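PDB 4HMW: dihydrophenazinedicarboxylate synthase from Burkholderia, which catalyses FMN-dependent oxidations of hexahydro- and tetrahydrophenazine carboxylates by molecular oxygen, releasing hydrogen peroxide, in the last steps of phenazine antibiotic biosynthesis. Local coordinates for residues E48-T56 with S65-I73. Sequence-based numbering, arbitrary orientation. Where two conformers were deposited one is given.
Sequences EPKALALAT and SRVIAFSSI. With FMN (flavin mononucleotide), chain D.
Ser-65 pairs with Ala-55 near the turn of a β hairpin whose two strands run antiparallel, their axes at 144°. Its CB packs against Ala-55 CA, while in one of its two conformers its hydroxyl is hydrogen-bonded to Ser-99 of the second subunit. Arg-66 folds its side chain back towards the 48-56 strand: CG lies between the backbone N and the carbonyl carbon (chi1 75°), and bends at chi2 and chi3 bring the guanidinium beside Thr-56. NH1 donates to Thr-56 OG1 at 2.9 Å and to Leu-54 O, also at 2.9 Å, the latter from above the carbonyl plane; Arg-66 N reaches that same oxygen from the opposite face. At another part of the guanidinium edge, NE and NH2 both donate to FMN O3P, with NE at 2.7 Å. Val-67 sets its carbonyl oxygen to accept from the ribityl O2' of FMN at 2.6 Å, and its CG1 touches both Ala-51 CB and the dimethylbenzene end of the flavin. Ile-68 exchanges paired backbone bonds with Leu-52, Leu-52 N to Ile-68 O being 2.8 Å; on the other sheet face from Val-67, its CG1 meets Leu-54 CD2 while CD1 approaches the pyrimidine ring. Beyond Ala-69, whose N lies 3.1 Å from FMN N5, Phe-70 lays one ring face against the aliphatic chain of Lys-50, a CH-π contact with CB 3.9 Å from the centroid. Lys-50 then bends at chi3, and in the conformer described NZ reaches Phe-70 O at 3.0 Å, a link doubled by a bridging water. The 65-69 strand thus lines one wall of the FMN site of this PNPOx-family dimer, with the 51-56 strand as second shell: Thr-56, itself bonded to Glu-91, and Leu-54 O fix the rotation of a guanidinium that, with neighbouring Lys-88, probably offsets the phosphate's negative charge.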
loop_
_atom_site.group_PDB
_atom_site.type_symbol
_atom_site.label_atom_id
_atom_site.label_comp_id
_atom_site.label_asym_id
_atom_site.label_seq_id
_atom_site.Cartn_x
_atom_site.Cartn_y
_atom_site.Cartn_z
ATOM N N GLU B 48 8.995 2.928 -11.193
ATOM C CA GLU B 48 8.623 3.656 -9.962
ATOM C C GLU B 48 8.835 2.797 -8.711
ATOM O O GLU B 48 7.872 2.492 -7.970
ATOM C CB GLU B 48 7.164 4.146 -9.999
ATOM C CG GLU B 48 6.938 5.310 -10.981
ATOM C CD GLU B 48 5.492 5.830 -10.968
ATOM O OE1 GLU B 48 4.865 5.939 -9.875
ATOM O OE2 GLU B 48 4.994 6.117 -12.074
ATOM N N PRO B 49 10.094 2.413 -8.461
ATOM C CA PRO B 49 10.360 1.559 -7.302
ATOM C C PRO B 49 10.081 2.266 -5.972
ATOM O O PRO B 49 9.831 1.589 -4.984
ATOM C CB PRO B 49 11.854 1.211 -7.452
ATOM C CG PRO B 49 12.441 2.290 -8.289
ATOM C CD PRO B 49 11.324 2.718 -9.230
ATOM N N LYS B 50 10.073 3.592 -5.948
ATOM C CA LYS B 50 9.964 4.324 -4.677
ATOM C C LYS B 50 8.533 4.680 -4.313
ATOM O O LYS B 50 8.311 5.406 -3.332
ATOM C CB LYS B 50 10.839 5.600 -4.715
ATOM C CG LYS B 50 12.326 5.310 -4.967
ATOM C CD LYS B 50 13.236 6.495 -4.651
ATOM C CE LYS B 50 12.992 7.676 -5.572
ATOM N NZ LYS B 50 13.375 8.970 -4.944
ATOM N N ALA B 51 7.568 4.171 -5.086
ATOM C CA ALA B 51 6.147 4.412 -4.793
ATOM C C ALA B 51 5.703 3.597 -3.594
ATOM O O ALA B 51 5.431 2.389 -3.684
ATOM C CB ALA B 51 5.275 4.106 -5.998
ATOM N N LEU B 52 5.624 4.259 -2.456
ATOM C CA LEU B 52 5.372 3.618 -1.196
ATOM C C LEU B 52 3.886 3.769 -0.833
ATOM O O LEU B 52 3.345 4.895 -0.806
ATOM C CB LEU B 52 6.237 4.343 -0.144
ATOM C CG LEU B 52 6.236 3.811 1.298
ATOM C CD1 LEU B 52 7.028 2.529 1.371
ATOM C CD2 LEU B 52 6.785 4.837 2.271
ATOM N N ALA B 53 3.212 2.657 -0.575
ATOM C CA ALA B 53 1.844 2.723 -0.074
ATOM C C ALA B 53 1.889 2.995 1.419
ATOM O O ALA B 53 2.222 2.107 2.196
ATOM C CB ALA B 53 1.133 1.426 -0.362
ATOM N N LEU B 54 1.625 4.256 1.797
ATOM C CA LEU B 54 1.733 4.703 3.189
ATOM C C LEU B 54 0.390 4.693 3.912
ATOM O O LEU B 54 -0.524 5.419 3.524
ATOM C CB LEU B 54 2.316 6.127 3.250
ATOM C CG LEU B 54 2.586 6.656 4.666
ATOM C CD1 LEU B 54 3.754 5.969 5.300
ATOM C CD2 LEU B 54 2.830 8.129 4.614
ATOM N N ALA B 55 0.305 3.907 4.976
ATOM C CA ALA B 55 -0.907 3.777 5.797
ATOM C C ALA B 55 -0.709 4.463 7.138
ATOM O O ALA B 55 0.350 4.342 7.763
ATOM C CB ALA B 55 -1.223 2.319 6.004
ATOM N N THR B 56 -1.748 5.188 7.544
ATOM C CA THR B 56 -1.788 5.920 8.800
ATOM C C THR B 56 -3.197 5.661 9.394
ATOM O O THR B 56 -4.079 5.159 8.723
ATOM C CB THR B 56 -1.574 7.425 8.593
ATOM O OG1 THR B 56 -2.482 7.915 7.610
ATOM C CG2 THR B 56 -0.141 7.706 8.158
ATOM N N SER B 65 -4.811 5.238 3.482
ATOM C CA SER B 65 -3.598 4.954 2.735
ATOM C C SER B 65 -3.544 5.775 1.449
ATOM O O SER B 65 -4.557 6.212 0.934
ATOM C CB SER B 65 -3.428 3.445 2.468
ATOM O OG SER B 65 -4.543 2.877 1.829
ATOM N N ARG B 66 -2.329 5.998 0.979
ATOM C CA ARG B 66 -2.056 6.714 -0.253
ATOM C C ARG B 66 -0.617 6.452 -0.670
ATOM O O ARG B 66 0.237 6.061 0.148
ATOM C CB ARG B 66 -2.267 8.227 -0.070
ATOM C CG ARG B 66 -1.166 8.952 0.713
ATOM C CD ARG B 66 -1.106 8.552 2.147
ATOM N NE ARG B 66 -2.283 8.966 2.870
ATOM C CZ ARG B 66 -2.635 8.563 4.089
ATOM N NH1 ARG B 66 -1.989 7.634 4.758
ATOM N NH2 ARG B 66 -3.679 9.113 4.657
ATOM N N VAL B 67 -0.334 6.665 -1.937
ATOM C CA VAL B 67 1.015 6.547 -2.411
ATOM C C VAL B 67 1.829 7.830 -2.107
ATOM O O VAL B 67 1.343 8.953 -2.253
ATOM C CB VAL B 67 1.066 6.311 -3.964
ATOM C CG1 VAL B 67 2.523 6.368 -4.478
ATOM C CG2 VAL B 67 0.357 4.973 -4.373
ATOM N N ILE B 68 3.041 7.611 -1.642
ATOM C CA ILE B 68 4.052 8.639 -1.459
ATOM C C ILE B 68 5.311 8.179 -2.182
ATOM O O ILE B 68 5.698 7.023 -2.037
ATOM C CB ILE B 68 4.406 8.743 0.035
ATOM C CG1 ILE B 68 3.176 9.134 0.828
ATOM C CG2 ILE B 68 5.482 9.696 0.235
ATOM C CD1 ILE B 68 2.710 10.481 0.518
ATOM N N ALA B 69 5.984 9.062 -2.913
ATOM C CA ALA B 69 7.296 8.705 -3.441
ATOM C C ALA B 69 8.334 9.295 -2.519
ATOM O O ALA B 69 8.462 10.519 -2.445
ATOM C CB ALA B 69 7.484 9.228 -4.869
ATOM N N PHE B 70 9.078 8.446 -1.817
ATOM C CA PHE B 70 10.013 8.952 -0.807
ATOM C C PHE B 70 11.199 9.655 -1.439
ATOM O O PHE B 70 11.568 9.355 -2.569
ATOM C CB PHE B 70 10.436 7.853 0.195
ATOM C CG PHE B 70 11.172 6.718 -0.399
ATOM C CD1 PHE B 70 12.533 6.817 -0.635
ATOM C CD2 PHE B 70 10.512 5.530 -0.719
ATOM C CE1 PHE B 70 13.226 5.772 -1.152
ATOM C CE2 PHE B 70 11.219 4.470 -1.254
ATOM C CZ PHE B 70 12.575 4.605 -1.477
ATOM N N SER B 71 11.750 10.637 -0.730
ATOM C CA SER B 71 12.853 11.459 -1.216
ATOM C C SER B 71 14.173 10.746 -1.139
ATOM O O SER B 71 14.940 10.746 -2.089
ATOM C CB SER B 71 12.991 12.721 -0.343
ATOM O OG SER B 71 11.730 13.257 -0.017
ATOM N N SER B 72 14.440 10.144 0.013
ATOM C CA SER B 72 15.725 9.527 0.272
ATOM C C SER B 72 15.637 8.575 1.447
ATOM O O SER B 72 14.605 8.494 2.137
ATOM C CB SER B 72 16.807 10.577 0.567
ATOM O OG SER B 72 16.495 11.317 1.744
ATOM N N ILE B 73 16.745 7.864 1.682
ATOM C CA ILE B 73 16.853 6.957 2.810
ATOM C C ILE B 73 18.163 7.238 3.498
ATOM O O ILE B 73 19.228 7.232 2.867
ATOM C CB ILE B 73 16.838 5.516 2.340
ATOM C CG1 ILE B 73 15.497 5.227 1.662
ATOM C CG2 ILE B 73 16.980 4.551 3.494
ATOM C CD1 ILE B 73 15.392 3.864 1.122
HETATM N N1 FMN D . 1.746 13.279 -1.762
HETATM C C2 FMN D . 2.604 13.885 -0.883
HETATM O O2 FMN D . 2.134 14.632 -0.008
HETATM N N3 FMN D . 3.971 13.683 -0.979
HETATM C C4 FMN D . 4.500 12.856 -1.940
HETATM O O4 FMN D . 5.733 12.681 -1.986
HETATM C C4A FMN D . 3.636 12.234 -2.841
HETATM N N5 FMN D . 4.140 11.415 -3.828
HETATM C C5A FMN D . 3.254 10.774 -4.693
HETATM C C6 FMN D . 3.765 9.917 -5.663
HETATM C C7 FMN D . 2.904 9.245 -6.519
HETATM C C7M FMN D . 3.464 8.334 -7.589
HETATM C C8 FMN D . 1.525 9.462 -6.413
HETATM C C8M FMN D . 0.576 8.762 -7.346
HETATM C C9 FMN D . 1.017 10.323 -5.434
HETATM C C9A FMN D . 1.877 10.966 -4.575
HETATM N N10 FMN D . 1.365 11.851 -3.615
HETATM C C10 FMN D . 2.247 12.438 -2.744
HETATM C "C1'" FMN D . -0.111 12.105 -3.471
HETATM C "C2'" FMN D . -0.723 11.190 -2.446
HETATM O "O2'" FMN D . -0.965 9.919 -3.032
HETATM C "C3'" FMN D . -2.024 11.731 -1.882
HETATM O "O3'" FMN D . -2.919 12.155 -2.904
HETATM C "C4'" FMN D . -1.762 12.864 -0.892
HETATM O "O4'" FMN D . -0.479 13.106 -0.366
HETATM C "C5'" FMN D . -2.951 13.258 -0.063
HETATM O "O5'" FMN D . -3.047 12.199 0.863
HETATM P P FMN D . -4.015 12.233 2.153
HETATM O O1P FMN D . -3.212 12.949 3.192
HETATM O O2P FMN D . -5.298 12.959 1.748
HETATM O O3P FMN D . -4.251 10.764 2.487
HETATM O O HOH W 1 10.996 10.371 -5.087
#